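Local coordinates for protein AAA ATPase, central region (Enterococcus faecium, PDB 2QW6) that forms the C-terminal, all-helical domain of a bacterial MgsA-family AAA+ ATPase, an enzyme that probably uses ATP hydrolysis in DNA maintenance, at residues S28-A33 against D97-P102; A32-L37 against P90-V95. All coordinates share one frame; numbering follows the deposited sequence.

Contact 1 of 2, residues S28-A33 against D97-P102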
# COMPACT_ATOMS: atom_id res chain seq x y z
N SER D 28 -25.05 0.63 -1.70
CA SER D 28 -24.66 1.50 -0.57
C SER D 28 -25.36 1.18 0.75
O SER D 28 -25.51 2.05 1.62
CB SER D 28 -24.82 3.00 -0.89
OG SER D 28 -24.23 3.36 -2.13
N ASP D 29 -25.76 -0.07 0.90
CA ASP D 29 -26.49 -0.51 2.08
C ASP D 29 -25.56 -1.14 3.12
O ASP D 29 -25.33 -2.34 3.12
CB ASP D 29 -27.59 -1.48 1.66
CG ASP D 29 -28.48 -1.91 2.82
OD1 ASP D 29 -28.37 -1.35 3.92
OD2 ASP D 29 -29.30 -2.83 2.62
N VAL D 30 -25.04 -0.30 4.00
CA VAL D 30 -24.21 -0.72 5.13
C VAL D 30 -24.75 -1.94 5.94
O VAL D 30 -24.03 -2.92 6.12
CB VAL D 30 -23.99 0.48 6.09
CG1 VAL D 30 -23.31 0.05 7.39
CG2 VAL D 30 -23.18 1.56 5.38
N ASP D 31 -25.98 -1.87 6.43
CA ASP D 31 -26.54 -2.93 7.29
C ASP D 31 -26.61 -4.29 6.60
O ASP D 31 -26.22 -5.29 7.19
CB ASP D 31 -27.95 -2.56 7.81
CG ASP D 31 -27.96 -1.31 8.68
OD1 ASP D 31 -26.96 -1.03 9.42
OD2 ASP D 31 -28.99 -0.61 8.63
N ALA D 32 -27.13 -4.32 5.38
CA ALA D 32 -27.17 -5.56 4.61
C ALA D 32 -25.77 -6.12 4.37
O ALA D 32 -25.57 -7.30 4.50
CB ALA D 32 -27.89 -5.39 3.27
N ALA D 33 -24.82 -5.25 4.01
CA ALA D 33 -23.47 -5.69 3.66
C ALA D 33 -22.79 -6.30 4.86
O ALA D 33 -22.16 -7.33 4.73
CB ALA D 33 -22.66 -4.55 3.11
N ASP D 97 -16.53 1.54 4.31
CA ASP D 97 -15.86 2.53 3.45
C ASP D 97 -16.42 2.47 2.03
O ASP D 97 -16.78 3.49 1.46
CB ASP D 97 -14.34 2.34 3.52
CG ASP D 97 -13.55 3.34 2.64
OD1 ASP D 97 -14.05 4.45 2.33
OD2 ASP D 97 -12.37 2.99 2.28
N LEU D 98 -16.56 1.26 1.49
CA LEU D 98 -17.05 1.10 0.13
C LEU D 98 -18.54 1.42 -0.00
O LEU D 98 -18.97 1.89 -1.06
CB LEU D 98 -16.77 -0.32 -0.39
CG LEU D 98 -15.32 -0.84 -0.60
CD1 LEU D 98 -15.36 -2.27 -1.07
CD2 LEU D 98 -14.53 -0.00 -1.59
N CYS D 99 -19.32 1.12 1.04
CA CYS D 99 -20.76 1.43 1.05
C CYS D 99 -21.01 2.94 0.95
O CYS D 99 -21.76 3.38 0.08
CB CYS D 99 -21.44 0.87 2.30
SG CYS D 99 -21.79 -0.86 2.18
N LEU D 100 -20.35 3.71 1.80
CA LEU D 100 -20.49 5.17 1.83
C LEU D 100 -19.88 5.87 0.61
O LEU D 100 -20.46 6.80 0.06
CB LEU D 100 -19.88 5.72 3.11
CG LEU D 100 -20.83 5.91 4.31
CD1 LEU D 100 -22.04 5.00 4.29
CD2 LEU D 100 -20.03 5.78 5.61
N SER D 101 -18.70 5.41 0.21
CA SER D 101 -17.99 5.96 -0.92
C SER D 101 -18.86 6.28 -2.16
O SER D 101 -19.81 5.55 -2.49
CB SER D 101 -16.84 5.03 -1.31
OG SER D 101 -16.40 5.30 -2.63
N PRO D 102 -18.55 7.41 -2.83
CA PRO D 102 -19.11 7.71 -4.14
C PRO D 102 -18.82 6.57 -5.11
O PRO D 102 -17.80 5.87 -4.95
CB PRO D 102 -18.34 8.95 -4.58
CG PRO D 102 -17.92 9.60 -3.30
CD PRO D 102 -17.67 8.49 -2.34

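Contact 2 of 2, residues A32-L37 against P90-V95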
# COMPACT_ATOMS: atom_id res chain seq x y z
N ALA D 32 -27.13 -4.32 5.38
CA ALA D 32 -27.17 -5.56 4.61
C ALA D 32 -25.77 -6.12 4.37
O ALA D 32 -25.57 -7.30 4.50
CB ALA D 32 -27.89 -5.39 3.27
N ALA D 33 -24.82 -5.25 4.01
CA ALA D 33 -23.47 -5.69 3.66
C ALA D 33 -22.79 -6.30 4.86
O ALA D 33 -22.16 -7.33 4.73
CB ALA D 33 -22.66 -4.55 3.11
N LEU D 34 -22.95 -5.67 6.03
CA LEU D 34 -22.43 -6.20 7.29
C LEU D 34 -23.18 -7.41 7.77
O LEU D 34 -22.57 -8.26 8.41
CB LEU D 34 -22.42 -5.14 8.39
CG LEU D 34 -21.54 -3.90 8.18
CD1 LEU D 34 -21.88 -2.80 9.24
CD2 LEU D 34 -20.04 -4.30 8.24
N HIS D 35 -24.48 -7.49 7.49
CA HIS D 35 -25.23 -8.74 7.74
C HIS D 35 -24.55 -9.89 7.03
O HIS D 35 -24.26 -10.89 7.65
CB HIS D 35 -26.70 -8.63 7.25
CG HIS D 35 -27.40 -9.96 7.14
ND1 HIS D 35 -27.90 -10.63 8.23
CD2 HIS D 35 -27.65 -10.74 6.07
CE1 HIS D 35 -28.43 -11.78 7.84
NE2 HIS D 35 -28.31 -11.86 6.53
N TYR D 36 -24.30 -9.73 5.73
CA TYR D 36 -23.68 -10.73 4.87
C TYR D 36 -22.23 -11.03 5.21
O TYR D 36 -21.83 -12.20 5.23
CB TYR D 36 -23.76 -10.29 3.40
CG TYR D 36 -25.14 -10.45 2.79
CD1 TYR D 36 -25.74 -11.71 2.70
CD2 TYR D 36 -25.84 -9.34 2.27
CE1 TYR D 36 -27.00 -11.87 2.13
CE2 TYR D 36 -27.12 -9.49 1.69
CZ TYR D 36 -27.68 -10.75 1.64
OH TYR D 36 -28.91 -10.94 1.07
N LEU D 37 -21.45 -9.99 5.48
CA LEU D 37 -20.05 -10.17 5.85
C LEU D 37 -19.93 -11.10 7.06
O LEU D 37 -19.16 -12.05 7.01
CB LEU D 37 -19.34 -8.83 6.15
CG LEU D 37 -17.91 -8.93 6.66
CD1 LEU D 37 -16.95 -9.39 5.56
CD2 LEU D 37 -17.48 -7.59 7.22
N PRO D 90 -10.55 -5.40 9.75
CA PRO D 90 -10.33 -4.66 8.50
C PRO D 90 -11.45 -4.85 7.47
O PRO D 90 -11.78 -3.91 6.76
CB PRO D 90 -9.03 -5.27 7.95
CG PRO D 90 -8.89 -6.59 8.63
CD PRO D 90 -9.44 -6.35 10.02
N LEU D 91 -12.01 -6.04 7.38
CA LEU D 91 -13.06 -6.33 6.39
C LEU D 91 -14.32 -5.48 6.60
O LEU D 91 -14.82 -4.87 5.65
CB LEU D 91 -13.41 -7.82 6.43
CG LEU D 91 -12.30 -8.75 5.94
CD1 LEU D 91 -12.76 -10.20 6.01
CD2 LEU D 91 -11.86 -8.39 4.54
N ALA D 92 -14.79 -5.43 7.85
CA ALA D 92 -15.89 -4.54 8.22
C ALA D 92 -15.58 -3.09 7.92
O ALA D 92 -16.43 -2.39 7.39
CB ALA D 92 -16.32 -4.71 9.70
N ASP D 93 -14.36 -2.63 8.23
CA ASP D 93 -14.07 -1.23 7.97
C ASP D 93 -14.21 -0.94 6.51
O ASP D 93 -14.76 0.10 6.16
CB ASP D 93 -12.70 -0.75 8.45
CG ASP D 93 -12.48 0.75 8.12
OD1 ASP D 93 -13.45 1.54 8.33
OD2 ASP D 93 -11.40 1.17 7.63
N VAL D 94 -13.74 -1.85 5.66
CA VAL D 94 -13.74 -1.58 4.23
C VAL D 94 -15.11 -1.70 3.61
O VAL D 94 -15.47 -0.87 2.77
CB VAL D 94 -12.74 -2.45 3.45
CG1 VAL D 94 -12.68 -2.00 1.98
CG2 VAL D 94 -11.41 -2.25 4.02
N VAL D 95 -15.89 -2.72 4.02
CA VAL D 95 -17.26 -2.80 3.54
C VAL D 95 -17.96 -1.48 3.82
O VAL D 95 -18.63 -0.95 2.93
CB VAL D 95 -18.08 -4.04 4.03
CG1 VAL D 95 -17.68 -4.47 5.35
CG2 VAL D 95 -19.54 -3.74 4.05

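Contact 1 of 2, residues S28-A33 against D97-P102
C99 points its side chain toward the turn that leads into helix 30-43, and most of the contact gathers around it. Its SG lies anti to its own carbonyl carbon (chi1 -79°), which lays the sulfur against the first turn of that helix, 3.8 Å from V30 CA, and it also touches the methyl of A33, one turn further on, with CB 3.9 Å from SG. A small, polarisable thiol suits a place where backbone and methyl press in together. V30 holds CG1 anti to its backbone N (chi1 171°), and the other branch, CG2, does the touching: it rests 3.6 Å from C99 CB and 3.8 Å from L100 CD1, so the branched residue gives one methyl two apolar neighbours. The CB of L100 starts out away from the turn, and only CD1 folds back to reach the valine. S28 meets the backbone instead, its CB 3.2 Å from C99 O; a small side chain allows this approach, and its hydroxyl is hydrogen-bonded to K103 NZ, which also binds L98 O. This serine, with positive phi, is the C-prime residue of a Schellman motif that ends helix 17-26, and D29 is the N-cap of the next helix. Thus the corner between helices 17-26 and 30-43 sits against the C-terminal turn of helix 88-100, with I25 of helix 17-26 touching both A33 and L98.

Contact 2 of 2, residues A32-L37 against P90-V95
L37 and V95 carry most of the buried surface between these two helices; the side-chain contacts are all apolar, L37 CD2 also resting on backbone atoms, and no hydrogen bond joins the segments. Among the branched side chains, L37 makes contact with L91, A92 and V95. Its CG is anti to the backbone N (chi1 175°), which brings CD2 against the backbone of the opposing helix, 3.5 Å from A92 N, and 3.6 Å from V95 CG1. Its other methyl, CD1, lies 4.0 Å from L91 CB, and the two leucine side chains meet at about a right angle. V95 divides its methyls between partners: CG1 is shared by L37 and L34, whose CD2 comes within 3.7 Å, while CG2 turns to A33, near the N-terminal end of helix 30-43.

The segments run nearly antiparallel, at 156° between their directions with the axes 10.2 Å apart, as neighbours in an all-helical bundle whose helices 30-43 and 88-100 pack side by side although more than fifty residues separate these segments.

Two alanine methyls meet branched side chains of the other helix. A33 CB stands 3.4 Å from V95 CG2, tighter than usual for two carbons, and A92 CB receives L34 CD2 at 4.0 Å. Alanine suits both positions, since its short side chain leaves the longer leucine and valine branches to fill the interface. Contacts to other helices enclose it further: I49 of helix 46-59 touches both L37 and L91, and A79 of helix 66-82 lies against L91.

From the N terminus, helix 17-26 ends at the corner where contact 1 begins; the turn at 28-29 and the start of helix 30-43 supply segment 28-33, and the helix goes on to supply 32-37, the two overlapping at A32 and A33. The chain next passes through helices 46-59 and 66-82 before helix 88-100 returns roughly antiparallel alongside helix 30-43. Residues 90-95 come first and close the shorter loop, contact 2; residues 97-102 follow and close the longer one, contact 1, around it. The loops are therefore nested rather than crossed. With centres 8 Å apart, the two contacts tie the same helix pair together, contact 2 within the core and contact 1 at the partly buried end.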